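VC0179-like protein (Escherichia coli, PDB 4XJ6) probably joins two nucleoside triphosphates into a cyclic dinucleotide such as cyclic GMP-AMP, as a magnesium-binding bacterial relative of cyclic GMP-AMP synthase. Local coordinates at residues A[94-99]-A[145-150]; A[328-333]-A[365-370]; A[83-88]-A[152-157]. All blocks are in the same frame, centred on the assembly; numbering follows the deposited sequence.

Interaction 1. Residues A[94-99]-A[145-150]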
ATOM      1  N   ASP A  94     -12.657   0.947 -32.100  1.00 39.71           N
ATOM      2  CA  ASP A  94     -11.710   0.075 -32.793  1.00 42.12           C
ATOM      3  C   ASP A  94     -10.291   0.223 -32.253  1.00 45.25           C
ATOM      4  O   ASP A  94      -9.607  -0.768 -32.009  1.00 45.76           O
ATOM      5  CB  ASP A  94     -11.721   0.360 -34.297  1.00 43.48           C
ATOM      6  CG  ASP A  94     -12.956  -0.185 -34.990  1.00 48.04           C
ATOM      7  OD1 ASP A  94     -13.342  -1.337 -34.699  1.00 48.18           O
ATOM      8  OD2 ASP A  94     -13.542   0.538 -35.824  1.00 54.91           O
ATOM      9  N   GLU A  95      -9.861   1.465 -32.060  1.00 45.78           N
ATOM     10  CA  GLU A  95      -8.516   1.746 -31.568  1.00 44.89           C
ATOM     11  C   GLU A  95      -8.318   1.185 -30.161  1.00 39.52           C
ATOM     12  O   GLU A  95      -7.313   0.534 -29.877  1.00 39.57           O
ATOM     13  CB  GLU A  95      -8.246   3.253 -31.575  1.00 55.07           C
ATOM     14  CG  GLU A  95      -8.413   3.924 -32.934  1.00 65.34           C
ATOM     15  CD  GLU A  95      -9.865   4.170 -33.303  1.00 72.26           C
ATOM     16  OE1 GLU A  95     -10.758   3.790 -32.516  1.00 72.38           O
ATOM     17  OE2 GLU A  95     -10.113   4.742 -34.384  1.00 76.31           O
ATOM     18  N   ALA A  96      -9.285   1.443 -29.286  1.00 37.16           N
ATOM     19  CA  ALA A  96      -9.240   0.923 -27.925  1.00 27.15           C
ATOM     20  C   ALA A  96      -9.320  -0.597 -27.943  1.00 31.73           C
ATOM     21  O   ALA A  96      -8.634  -1.271 -27.172  1.00 31.06           O
ATOM     22  CB  ALA A  96     -10.367   1.507 -27.088  1.00 27.10           C
ATOM     23  N   ARG A  97     -10.154  -1.130 -28.831  1.00 31.13           N
ATOM     24  CA  ARG A  97     -10.335  -2.572 -28.941  1.00 29.93           C
ATOM     25  C   ARG A  97      -9.048  -3.242 -29.413  1.00 33.53           C
ATOM     26  O   ARG A  97      -8.673  -4.300 -28.909  1.00 34.89           O
ATOM     27  CB  ARG A  97     -11.486  -2.907 -29.891  1.00 33.22           C
ATOM     28  CG  ARG A  97     -11.963  -4.347 -29.789  1.00 33.54           C
ATOM     29  CD  ARG A  97     -13.025  -4.668 -30.826  1.00 34.28           C
ATOM     30  NE  ARG A  97     -14.237  -3.880 -30.637  1.00 34.45           N
ATOM     31  CZ  ARG A  97     -15.213  -4.209 -29.795  1.00 33.73           C
ATOM     32  NH1 ARG A  97     -15.114  -5.310 -29.059  1.00 31.19           N
ATOM     33  NH2 ARG A  97     -16.284  -3.436 -29.684  1.00 29.14           N
ATOM     34  N   ASP A  98      -8.376  -2.614 -30.376  1.00 31.38           N
ATOM     35  CA  ASP A  98      -7.110  -3.120 -30.896  1.00 29.94           C
ATOM     36  C   ASP A  98      -6.071  -3.242 -29.788  1.00 30.06           C
ATOM     37  O   ASP A  98      -5.367  -4.247 -29.692  1.00 30.19           O
ATOM     38  CB  ASP A  98      -6.583  -2.211 -32.010  1.00 28.96           C
ATOM     39  CG  ASP A  98      -7.391  -2.323 -33.286  1.00 44.04           C
ATOM     40  OD1 ASP A  98      -8.062  -3.358 -33.474  1.00 42.07           O
ATOM     41  OD2 ASP A  98      -7.353  -1.377 -34.101  1.00 43.78           O
ATOM     42  N   ASP A  99      -5.984  -2.212 -28.952  1.00 26.82           N
ATOM     43  CA  ASP A  99      -5.062  -2.214 -27.825  1.00 27.83           C
ATOM     44  C   ASP A  99      -5.410  -3.318 -26.832  1.00 28.94           C
ATOM     45  O   ASP A  99      -4.533  -4.060 -26.382  1.00 29.72           O
ATOM     46  CB  ASP A  99      -5.076  -0.859 -27.117  1.00 33.10           C
ATOM     47  CG  ASP A  99      -4.406   0.231 -27.928  1.00 35.99           C
ATOM     48  OD1 ASP A  99      -3.534  -0.091 -28.759  1.00 36.02           O
ATOM     49  OD2 ASP A  99      -4.747   1.416 -27.726  1.00 37.32           O
ATOM     50  N   PRO A 145      -6.168   7.935 -21.119  1.00 32.06           N
ATOM     51  CA  PRO A 145      -5.997   6.621 -21.751  1.00 31.70           C
ATOM     52  C   PRO A 145      -7.113   6.333 -22.755  1.00 26.74           C
ATOM     53  O   PRO A 145      -8.186   6.929 -22.653  1.00 27.30           O
ATOM     54  CB  PRO A 145      -6.056   5.653 -20.566  1.00 27.24           C
ATOM     55  CG  PRO A 145      -5.612   6.463 -19.404  1.00 29.79           C
ATOM     56  CD  PRO A 145      -6.139   7.842 -19.648  1.00 26.06           C
ATOM     57  N   SER A 146      -6.863   5.444 -23.711  1.00 28.12           N
ATOM     58  CA  SER A 146      -7.849   5.151 -24.747  1.00 28.22           C
ATOM     59  C   SER A 146      -8.956   4.237 -24.228  1.00 32.44           C
ATOM     60  O   SER A 146     -10.135   4.459 -24.501  1.00 33.46           O
ATOM     61  CB  SER A 146      -7.175   4.518 -25.966  1.00 28.50           C
ATOM     62  OG  SER A 146      -6.623   3.250 -25.648  1.00 30.94           O
ATOM     63  N   ILE A 147      -8.568   3.211 -23.480  1.00 30.19           N
ATOM     64  CA  ILE A 147      -9.522   2.264 -22.916  1.00 29.23           C
ATOM     65  C   ILE A 147     -10.215   2.849 -21.681  1.00 31.88           C
ATOM     66  O   ILE A 147      -9.564   3.417 -20.803  1.00 32.66           O
ATOM     67  CB  ILE A 147      -8.831   0.931 -22.549  1.00 24.35           C
ATOM     68  CG1 ILE A 147      -8.227   0.290 -23.801  1.00 24.41           C
ATOM     69  CG2 ILE A 147      -9.810  -0.017 -21.871  1.00 23.70           C
ATOM     70  CD1 ILE A 147      -7.471  -0.995 -23.539  1.00 23.83           C
ATOM     71  N   GLY A 148     -11.537   2.716 -21.634  1.00 32.36           N
ATOM     72  CA  GLY A 148     -12.330   3.253 -20.541  1.00 25.36           C
ATOM     73  C   GLY A 148     -11.920   2.726 -19.180  1.00 30.80           C
ATOM     74  O   GLY A 148     -11.540   1.560 -19.044  1.00 29.82           O
ATOM     75  N   HIS A 149     -11.999   3.586 -18.168  1.00 28.74           N
ATOM     76  CA  HIS A 149     -11.557   3.226 -16.826  1.00 26.81           C
ATOM     77  C   HIS A 149     -12.508   2.234 -16.164  1.00 27.87           C
ATOM     78  O   HIS A 149     -12.076   1.362 -15.414  1.00 28.16           O
ATOM     79  CB  HIS A 149     -11.415   4.478 -15.953  1.00 26.17           C
ATOM     80  CG  HIS A 149     -12.721   5.041 -15.481  1.00 31.85           C
ATOM     81  ND1 HIS A 149     -13.066   5.099 -14.147  1.00 31.64           N
ATOM     82  CD2 HIS A 149     -13.767   5.565 -16.163  1.00 35.00           C
ATOM     83  CE1 HIS A 149     -14.266   5.637 -14.028  1.00 34.08           C
ATOM     84  NE2 HIS A 149     -14.715   5.928 -15.236  1.00 34.81           N
ATOM     85  N   THR A 150     -13.799   2.359 -16.457  1.00 31.18           N
ATOM     86  CA  THR A 150     -14.811   1.482 -15.873  1.00 30.26           C
ATOM     87  C   THR A 150     -14.599   0.033 -16.298  1.00 28.20           C
ATOM     88  O   THR A 150     -14.734  -0.887 -15.487  1.00 27.55           O
ATOM     89  CB  THR A 150     -16.228   1.921 -16.273  1.00 33.43           C
ATOM     90  OG1 THR A 150     -16.453   3.266 -15.835  1.00 35.51           O
ATOM     91  CG2 THR A 150     -17.272   1.006 -15.649  1.00 35.42           C
TER

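Interaction 2. Residues A[328-333]-A[365-370]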
ATOM      1  N   LEU A 328      10.558  15.531  17.125  1.00 29.88           N
ATOM      2  CA  LEU A 328      10.340  16.464  16.024  1.00 27.92           C
ATOM      3  C   LEU A 328       9.170  16.080  15.120  1.00 29.32           C
ATOM      4  O   LEU A 328       8.697  16.900  14.331  1.00 29.64           O
ATOM      5  CB  LEU A 328      11.614  16.583  15.187  1.00 26.79           C
ATOM      6  CG  LEU A 328      12.778  17.305  15.864  1.00 31.25           C
ATOM      7  CD1 LEU A 328      14.000  17.341  14.960  1.00 29.75           C
ATOM      8  CD2 LEU A 328      12.358  18.713  16.256  1.00 36.94           C
ATOM      9  N   LEU A 329       8.708  14.839  15.235  1.00 29.24           N
ATOM     10  CA  LEU A 329       7.626  14.342  14.386  1.00 29.41           C
ATOM     11  C   LEU A 329       6.345  15.190  14.433  1.00 28.86           C
ATOM     12  O   LEU A 329       5.757  15.454  13.385  1.00 26.92           O
ATOM     13  CB  LEU A 329       7.288  12.893  14.747  1.00 29.95           C
ATOM     14  CG  LEU A 329       6.370  12.187  13.751  1.00 34.10           C
ATOM     15  CD1 LEU A 329       7.115  11.884  12.455  1.00 29.64           C
ATOM     16  CD2 LEU A 329       5.779  10.923  14.355  1.00 35.54           C
ATOM     17  N   PRO A 330       5.901  15.620  15.634  1.00 27.60           N
ATOM     18  CA  PRO A 330       4.672  16.425  15.632  1.00 27.17           C
ATOM     19  C   PRO A 330       4.831  17.768  14.919  1.00 32.45           C
ATOM     20  O   PRO A 330       3.863  18.283  14.355  1.00 33.17           O
ATOM     21  CB  PRO A 330       4.392  16.641  17.123  1.00 23.20           C
ATOM     22  CG  PRO A 330       5.110  15.547  17.811  1.00 24.03           C
ATOM     23  CD  PRO A 330       6.341  15.317  17.009  1.00 26.02           C
ATOM     24  N   GLU A 331       6.037  18.324  14.941  1.00 34.30           N
ATOM     25  CA  GLU A 331       6.285  19.613  14.307  1.00 37.54           C
ATOM     26  C   GLU A 331       6.354  19.476  12.792  1.00 34.03           C
ATOM     27  O   GLU A 331       6.042  20.416  12.063  1.00 36.99           O
ATOM     28  CB  GLU A 331       7.573  20.237  14.842  1.00 45.37           C
ATOM     29  CG  GLU A 331       7.522  20.569  16.324  1.00 58.40           C
ATOM     30  CD  GLU A 331       6.385  21.513  16.678  1.00 68.79           C
ATOM     31  OE1 GLU A 331       6.071  22.413  15.868  1.00 72.87           O
ATOM     32  OE2 GLU A 331       5.800  21.350  17.769  1.00 72.17           O
ATOM     33  N   GLU A 332       6.761  18.301  12.325  1.00 32.11           N
ATOM     34  CA  GLU A 332       6.768  18.015  10.897  1.00 32.07           C
ATOM     35  C   GLU A 332       5.358  18.039  10.336  1.00 31.00           C
ATOM     36  O   GLU A 332       5.108  18.627   9.283  1.00 33.53           O
ATOM     37  CB  GLU A 332       7.412  16.660  10.619  1.00 30.42           C
ATOM     38  CG  GLU A 332       8.915  16.692  10.667  1.00 32.93           C
ATOM     39  CD  GLU A 332       9.497  17.713   9.714  1.00 32.35           C
ATOM     40  OE1 GLU A 332       9.041  17.774   8.554  1.00 34.76           O
ATOM     41  OE2 GLU A 332      10.403  18.460  10.129  1.00 34.19           O
ATOM     42  N   PHE A 333       4.440  17.393  11.048  1.00 22.49           N
ATOM     43  CA  PHE A 333       3.045  17.336  10.632  1.00 22.45           C
ATOM     44  C   PHE A 333       2.332  18.659  10.896  1.00 28.39           C
ATOM     45  O   PHE A 333       1.305  18.945  10.284  1.00 32.83           O
ATOM     46  CB  PHE A 333       2.328  16.185  11.341  1.00 21.07           C
ATOM     47  CG  PHE A 333       2.633  14.833  10.757  1.00 23.42           C
ATOM     48  CD1 PHE A 333       3.853  14.224  10.984  1.00 23.09           C
ATOM     49  CD2 PHE A 333       1.698  14.174   9.973  1.00 28.39           C
ATOM     50  CE1 PHE A 333       4.136  12.984  10.440  1.00 24.02           C
ATOM     51  CE2 PHE A 333       1.973  12.935   9.428  1.00 29.67           C
ATOM     52  CZ  PHE A 333       3.200  12.339   9.662  1.00 26.52           C
ATOM     53  N   THR A 365      -1.451  12.499  19.349  1.00 30.42           N
ATOM     54  CA  THR A 365      -1.006  11.135  19.613  1.00 20.48           C
ATOM     55  C   THR A 365       0.499  11.041  19.399  1.00 27.93           C
ATOM     56  O   THR A 365       1.205  10.372  20.150  1.00 34.28           O
ATOM     57  CB  THR A 365      -1.715  10.106  18.706  1.00 22.05           C
ATOM     58  OG1 THR A 365      -3.128  10.144  18.944  1.00 20.93           O
ATOM     59  CG2 THR A 365      -1.196   8.699  18.990  1.00 19.63           C
ATOM     60  N   MET A 366       0.980  11.729  18.368  1.00 24.69           N
ATOM     61  CA  MET A 366       2.406  11.769  18.056  1.00 24.75           C
ATOM     62  C   MET A 366       3.206  12.412  19.181  1.00 27.65           C
ATOM     63  O   MET A 366       4.307  11.966  19.504  1.00 19.48           O
ATOM     64  CB  MET A 366       2.658  12.532  16.755  1.00 18.82           C
ATOM     65  CG  MET A 366       2.186  11.809  15.514  1.00 26.14           C
ATOM     66  SD  MET A 366       2.512  12.748  14.012  1.00 32.94           S
ATOM     67  CE  MET A 366       2.028  11.540  12.788  1.00 17.79           C
ATOM     68  N   GLU A 367       2.649  13.465  19.770  1.00 21.10           N
ATOM     69  CA  GLU A 367       3.311  14.180  20.856  1.00 21.57           C
ATOM     70  C   GLU A 367       3.502  13.280  22.077  1.00 21.76           C
ATOM     71  O   GLU A 367       4.393  13.506  22.894  1.00 27.90           O
ATOM     72  CB  GLU A 367       2.512  15.425  21.236  1.00 25.13           C
ATOM     73  CG  GLU A 367       2.538  16.520  20.175  1.00 31.86           C
ATOM     74  CD  GLU A 367       1.513  17.609  20.423  1.00 38.19           C
ATOM     75  OE1 GLU A 367       0.551  17.360  21.178  1.00 43.32           O
ATOM     76  OE2 GLU A 367       1.669  18.714  19.861  1.00 43.34           O
ATOM     77  N   GLY A 368       2.671  12.250  22.191  1.00 22.41           N
ATOM     78  CA  GLY A 368       2.763  11.333  23.312  1.00 21.70           C
ATOM     79  C   GLY A 368       3.958  10.398  23.239  1.00 26.29           C
ATOM     80  O   GLY A 368       4.417   9.891  24.262  1.00 30.45           O
ATOM     81  N   LEU A 369       4.460  10.173  22.028  1.00 25.09           N
ATOM     82  CA  LEU A 369       5.541   9.214  21.809  1.00 26.93           C
ATOM     83  C   LEU A 369       6.844   9.578  22.520  1.00 28.09           C
ATOM     84  O   LEU A 369       7.452   8.728  23.171  1.00 27.99           O
ATOM     85  CB  LEU A 369       5.815   9.057  20.313  1.00 19.91           C
ATOM     86  CG  LEU A 369       6.964   8.107  19.963  1.00 21.06           C
ATOM     87  CD1 LEU A 369       6.743   6.728  20.582  1.00 19.48           C
ATOM     88  CD2 LEU A 369       7.155   8.001  18.456  1.00 17.70           C
ATOM     89  N   TYR A 370       7.275  10.828  22.378  1.00 26.87           N
ATOM     90  CA  TYR A 370       8.550  11.275  22.936  1.00 25.21           C
ATOM     91  C   TYR A 370       8.614  11.076  24.447  1.00 26.92           C
ATOM     92  O   TYR A 370       9.668  10.754  24.996  1.00 29.91           O
ATOM     93  CB  TYR A 370       8.792  12.747  22.590  1.00 22.11           C
ATOM     94  CG  TYR A 370      10.157  13.263  22.991  1.00 42.24           C
ATOM     95  CD1 TYR A 370      11.317  12.630  22.562  1.00 36.65           C
ATOM     96  CD2 TYR A 370      10.286  14.396  23.782  1.00 45.10           C
ATOM     97  CE1 TYR A 370      12.565  13.101  22.921  1.00 34.14           C
ATOM     98  CE2 TYR A 370      11.529  14.878  24.145  1.00 44.75           C
ATOM     99  CZ  TYR A 370      12.666  14.226  23.710  1.00 39.02           C
ATOM    100  OH  TYR A 370      13.908  14.699  24.071  1.00 44.19           O
TER

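Interaction 3. Residues A[83-88]-A[152-157]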
ATOM      1  N   ALA A  83     -24.068  -6.625 -17.109  1.00 23.91           N
ATOM      2  CA  ALA A  83     -24.675  -5.902 -18.219  1.00 24.24           C
ATOM      3  C   ALA A  83     -23.793  -4.733 -18.643  1.00 28.60           C
ATOM      4  O   ALA A  83     -23.642  -4.456 -19.832  1.00 29.29           O
ATOM      5  CB  ALA A  83     -26.063  -5.408 -17.840  1.00 23.40           C
ATOM      6  N   ASP A  84     -23.208  -4.056 -17.660  1.00 21.86           N
ATOM      7  CA  ASP A  84     -22.365  -2.895 -17.918  1.00 24.23           C
ATOM      8  C   ASP A  84     -21.099  -3.292 -18.670  1.00 27.32           C
ATOM      9  O   ASP A  84     -20.738  -2.666 -19.669  1.00 21.88           O
ATOM     10  CB  ASP A  84     -22.003  -2.196 -16.608  1.00 22.38           C
ATOM     11  CG  ASP A  84     -21.417  -0.817 -16.829  1.00 33.05           C
ATOM     12  OD1 ASP A  84     -21.540  -0.283 -17.954  1.00 32.86           O
ATOM     13  OD2 ASP A  84     -20.846  -0.257 -15.870  1.00 36.18           O
ATOM     14  N   LEU A  85     -20.432  -4.338 -18.186  1.00 24.31           N
ATOM     15  CA  LEU A  85     -19.222  -4.843 -18.827  1.00 26.10           C
ATOM     16  C   LEU A  85     -19.528  -5.363 -20.225  1.00 29.41           C
ATOM     17  O   LEU A  85     -18.710  -5.240 -21.136  1.00 30.61           O
ATOM     18  CB  LEU A  85     -18.584  -5.947 -17.981  1.00 26.19           C
ATOM     19  CG  LEU A  85     -17.239  -6.464 -18.494  1.00 27.14           C
ATOM     20  CD1 LEU A  85     -16.241  -5.320 -18.637  1.00 24.30           C
ATOM     21  CD2 LEU A  85     -16.694  -7.552 -17.577  1.00 25.67           C
ATOM     22  N   ALA A  86     -20.713  -5.945 -20.381  1.00 29.37           N
ATOM     23  CA  ALA A  86     -21.173  -6.417 -21.682  1.00 23.33           C
ATOM     24  C   ALA A  86     -21.268  -5.254 -22.658  1.00 26.00           C
ATOM     25  O   ALA A  86     -20.802  -5.345 -23.792  1.00 27.31           O
ATOM     26  CB  ALA A  86     -22.519  -7.119 -21.554  1.00 22.01           C
ATOM     27  N   ARG A  87     -21.865  -4.159 -22.200  1.00 24.68           N
ATOM     28  CA  ARG A  87     -22.000  -2.960 -23.018  1.00 27.63           C
ATOM     29  C   ARG A  87     -20.641  -2.376 -23.388  1.00 29.63           C
ATOM     30  O   ARG A  87     -20.384  -2.086 -24.555  1.00 24.70           O
ATOM     31  CB  ARG A  87     -22.836  -1.907 -22.293  1.00 24.13           C
ATOM     32  CG  ARG A  87     -24.306  -2.263 -22.174  1.00 31.82           C
ATOM     33  CD  ARG A  87     -25.128  -1.072 -21.718  1.00 25.91           C
ATOM     34  NE  ARG A  87     -24.766  -0.634 -20.373  1.00 28.12           N
ATOM     35  CZ  ARG A  87     -25.329  -1.098 -19.263  1.00 29.26           C
ATOM     36  NH1 ARG A  87     -26.277  -2.022 -19.339  1.00 25.63           N
ATOM     37  NH2 ARG A  87     -24.947  -0.645 -18.077  1.00 27.83           N
ATOM     38  N   LEU A  88     -19.781  -2.210 -22.386  1.00 25.72           N
ATOM     39  CA  LEU A  88     -18.453  -1.633 -22.582  1.00 26.09           C
ATOM     40  C   LEU A  88     -17.624  -2.402 -23.606  1.00 25.00           C
ATOM     41  O   LEU A  88     -16.988  -1.804 -24.470  1.00 26.93           O
ATOM     42  CB  LEU A  88     -17.700  -1.578 -21.253  1.00 25.17           C
ATOM     43  CG  LEU A  88     -18.254  -0.610 -20.211  1.00 24.81           C
ATOM     44  CD1 LEU A  88     -17.577  -0.824 -18.868  1.00 22.53           C
ATOM     45  CD2 LEU A  88     -18.079   0.825 -20.684  1.00 25.43           C
ATOM     46  N   LEU A 152     -11.761  -1.517 -17.228  1.00 22.28           N
ATOM     47  CA  LEU A 152     -10.594  -2.069 -16.549  1.00 23.39           C
ATOM     48  C   LEU A 152     -10.864  -2.317 -15.072  1.00 21.21           C
ATOM     49  O   LEU A 152     -10.390  -3.297 -14.497  1.00 23.13           O
ATOM     50  CB  LEU A 152      -9.400  -1.126 -16.710  1.00 23.85           C
ATOM     51  CG  LEU A 152      -9.026  -0.764 -18.149  1.00 21.79           C
ATOM     52  CD1 LEU A 152      -7.988   0.343 -18.166  1.00 21.82           C
ATOM     53  CD2 LEU A 152      -8.516  -1.997 -18.861  1.00 25.39           C
ATOM     54  N   LEU A 153     -11.627  -1.417 -14.462  1.00 21.53           N
ATOM     55  CA  LEU A 153     -11.979  -1.541 -13.053  1.00 26.20           C
ATOM     56  C   LEU A 153     -12.913  -2.721 -12.815  1.00 30.34           C
ATOM     57  O   LEU A 153     -12.802  -3.417 -11.807  1.00 27.96           O
ATOM     58  CB  LEU A 153     -12.625  -0.249 -12.544  1.00 21.91           C
ATOM     59  CG  LEU A 153     -11.674   0.926 -12.311  1.00 26.35           C
ATOM     60  CD1 LEU A 153     -12.456   2.187 -11.968  1.00 26.79           C
ATOM     61  CD2 LEU A 153     -10.664   0.587 -11.218  1.00 20.91           C
ATOM     62  N   LEU A 154     -13.831  -2.945 -13.749  1.00 22.34           N
ATOM     63  CA  LEU A 154     -14.757  -4.070 -13.657  1.00 23.31           C
ATOM     64  C   LEU A 154     -14.049  -5.404 -13.863  1.00 22.45           C
ATOM     65  O   LEU A 154     -14.501  -6.437 -13.369  1.00 22.75           O
ATOM     66  CB  LEU A 154     -15.889  -3.920 -14.675  1.00 23.71           C
ATOM     67  CG  LEU A 154     -17.009  -2.952 -14.293  1.00 28.27           C
ATOM     68  CD1 LEU A 154     -18.074  -2.910 -15.381  1.00 25.51           C
ATOM     69  CD2 LEU A 154     -17.616  -3.337 -12.949  1.00 24.82           C
ATOM     70  N   LEU A 155     -12.941  -5.379 -14.596  1.00 21.97           N
ATOM     71  CA  LEU A 155     -12.143  -6.581 -14.809  1.00 21.76           C
ATOM     72  C   LEU A 155     -11.345  -6.935 -13.559  1.00 26.10           C
ATOM     73  O   LEU A 155     -11.126  -8.108 -13.261  1.00 25.67           O
ATOM     74  CB  LEU A 155     -11.202  -6.404 -15.999  1.00 21.61           C
ATOM     75  CG  LEU A 155     -11.876  -6.258 -17.363  1.00 24.84           C
ATOM     76  CD1 LEU A 155     -10.836  -6.265 -18.468  1.00 22.14           C
ATOM     77  CD2 LEU A 155     -12.905  -7.358 -17.583  1.00 22.84           C
ATOM     78  N   VAL A 156     -10.910  -5.911 -12.834  1.00 20.79           N
ATOM     79  CA  VAL A 156     -10.238  -6.113 -11.559  1.00 26.24           C
ATOM     80  C   VAL A 156     -11.237  -6.650 -10.544  1.00 33.05           C
ATOM     81  O   VAL A 156     -10.946  -7.601  -9.813  1.00 30.22           O
ATOM     82  CB  VAL A 156      -9.604  -4.812 -11.036  1.00 27.01           C
ATOM     83  CG1 VAL A 156      -9.152  -4.983  -9.599  1.00 26.15           C
ATOM     84  CG2 VAL A 156      -8.440  -4.395 -11.921  1.00 23.58           C
ATOM     85  N   ASP A 157     -12.416  -6.037 -10.513  1.00 21.23           N
ATOM     86  CA  ASP A 157     -13.487  -6.471  -9.624  1.00 27.29           C
ATOM     87  C   ASP A 157     -13.873  -7.915  -9.914  1.00 28.04           C
ATOM     88  O   ASP A 157     -14.082  -8.704  -8.996  1.00 22.73           O
ATOM     89  CB  ASP A 157     -14.708  -5.563  -9.764  1.00 29.86           C
ATOM     90  CG  ASP A 157     -14.492  -4.195  -9.152  1.00 30.00           C
ATOM     91  OD1 ASP A 157     -13.437  -3.986  -8.521  1.00 27.91           O
ATOM     92  OD2 ASP A 157     -15.387  -3.335  -9.290  1.00 34.56           O
TER

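Interaction 1. Residues A[94-99]-A[145-150]
Ser146 and Asp99 meet through their first torsions: OG of Ser146 sits between its own backbone N and carbonyl carbon (chi1 65°), while CG of Asp99 lies anti to the carbonyl carbon (chi1 -72°) and sets the carboxylate beside the serine hydroxyl. Asp99 OD2 and Ser146 OG are neighbours without bonding to each other; the hydrogen-bond partner of both is Thr139, whose N-H is accepted by OD2 and whose O is bonded to OG. The backbone of Thr139, through its N and its O, thus probably holds the two polar ends side by side. One helical turn before Asp99, the methyl of Ala96 faces the loop, with CB 3.9 Å from Ser146 O and 4.1 Å from Ile147 CG1. The isoleucine lies against the helix backbone as well, its CG1 reaching 3.7 Å from Ala96 O and its CD1 lying 4.3 Å from Asp99 CB. The short alanine side chain is consistent with the close approach of the CA atoms of Ala96 and Ile147, 5.2 Å apart. Segment 145-150 leads into helix 149-166, with Gly148 at its N-cap. Met138 of strand 128-138 touches Asp99, Ser146 and Ile147, placing helix 94-102 against the loop that joins that strand to helix 149-166.

Interaction 2. Residues A[328-333]-A[365-370]
Met366 O accepts the backbone N-H of Leu369 at 3.1 Å, a bond inside helix 357-377, while the methionine side chain reaches across to Leu329 and Phe333 of helix 318-335. Its CG lies anti to the carbonyl carbon (chi1 -70°) and the chain is extended beyond, which brings the thioether over the phenyl face. Met366 CE stands almost over the ring centre of Phe333, 3.4 Å from the centroid and 12° off the normal, in a close CH-pi contact. Met366 SD follows at 3.9 Å from the same centroid, making this a Met-aromatic contact. Leu329 CD2 packs beside Met366 SD at 3.8 Å, the two side chains crossing at about a right angle. CB and CG of the buried Pro330 both lie 3.6 Å from CG of the exposed Glu367. Pro330 has no N-H to give to the preceding turn, and helix 318-335 kinks here. The segments form a nearly antiparallel helix pair (158°, axes 8.4 Å apart) within the C-terminal domain, the Phe333 side chain about 11 Å from a bound 3'-deoxy-GTP. Phe349 stacks edge-to-face on Phe333, and Trp285 and Pro295 pack on Met366. The contact probably relies mainly on dispersion, with the polarisable sulfur contributing; the acidic ends of Glu331 and Glu367 stay apart, and solvent would probably ease any repulsion.

Interaction 3. Residues A[83-88]-A[152-157]
Leu154 drives CD1 into helix 79-90 between Asp84, Leu85 and Leu88, and this methyl, together with the Leu85-Leu155 pair, forms the tight, buried half of the contact. CD1 of Leu154 is 3.9 Å from the backbone N of Leu85 and 4.0 Å from Leu85 CB, so it rests against the helix backbone as well as on side chains. Leu85 itself turns its branch past this methyl: with CG anti to its backbone N (chi1 -175°), its end reaches Leu155, where CD2 of Leu85 and CD2 of Leu155 touch at 3.8 Å and the side chains cross at about a right angle. Val74 and Leu151 also pack on Leu85, extending this apolar patch.

Asp84 and Leu88, by contrast, are partly exposed and lose little surface to the other helix. Leu88 CD1 approaches Leu154 CD1 slightly less closely, at 4.1 Å, and Asp84 sends only OD2 near that methyl, at 3.9 Å, a van der Waals contact between a carboxylate oxygen and a methyl. The other oxygen, Asp84 OD1, forms a salt bridge within its own helix to Arg87 NH2 at 3.4 Å; this arginine nitrogen also pairs with Glu80.

The segment axes stay 10.4 Å apart and cross at -135°, a spacing bridged by leucine side chains. On its other flank helix 149-166 sets Leu152, Leu153 and Val156 against Met194 of strand 188-198, so the helix is layered between that sheet and helix 79-90. The chemistry is divided accordingly: branched aliphatic groups make the inner joint without directional bonds, and Arg87 probably offsets part of the negative charge of Asp84 and Glu80 on the partly exposed side. Cohesion across the two helices therefore probably comes mainly from burial of leucine, with the Asp84-Arg87 pair contributing within a single helix.

Interactions 1 and 3 are neighbours, with centres 12 Å apart, and both use helix 149-166: interaction 1 at the loop entering it, interaction 3 farther along. They touch where Thr150 CG2 packs on Leu88 CD1 at 3.7 Å. Along the chain interaction 1 is nested within interaction 3; the successive helices 79-90 and 94-102 pack on helix 149-166 and the loop before it. Interaction 2 follows in the C-terminal domain, centred 47 Å from interaction 1 and 45 Å from interaction 3. The contacts thus lie on opposite sides of the chain's centre, two beside the nucleotidyltransferase sheet and one among the C-terminal helices, in an enzyme whose two magnesium sites use Asp129 and Asp131, one of them also Asp191.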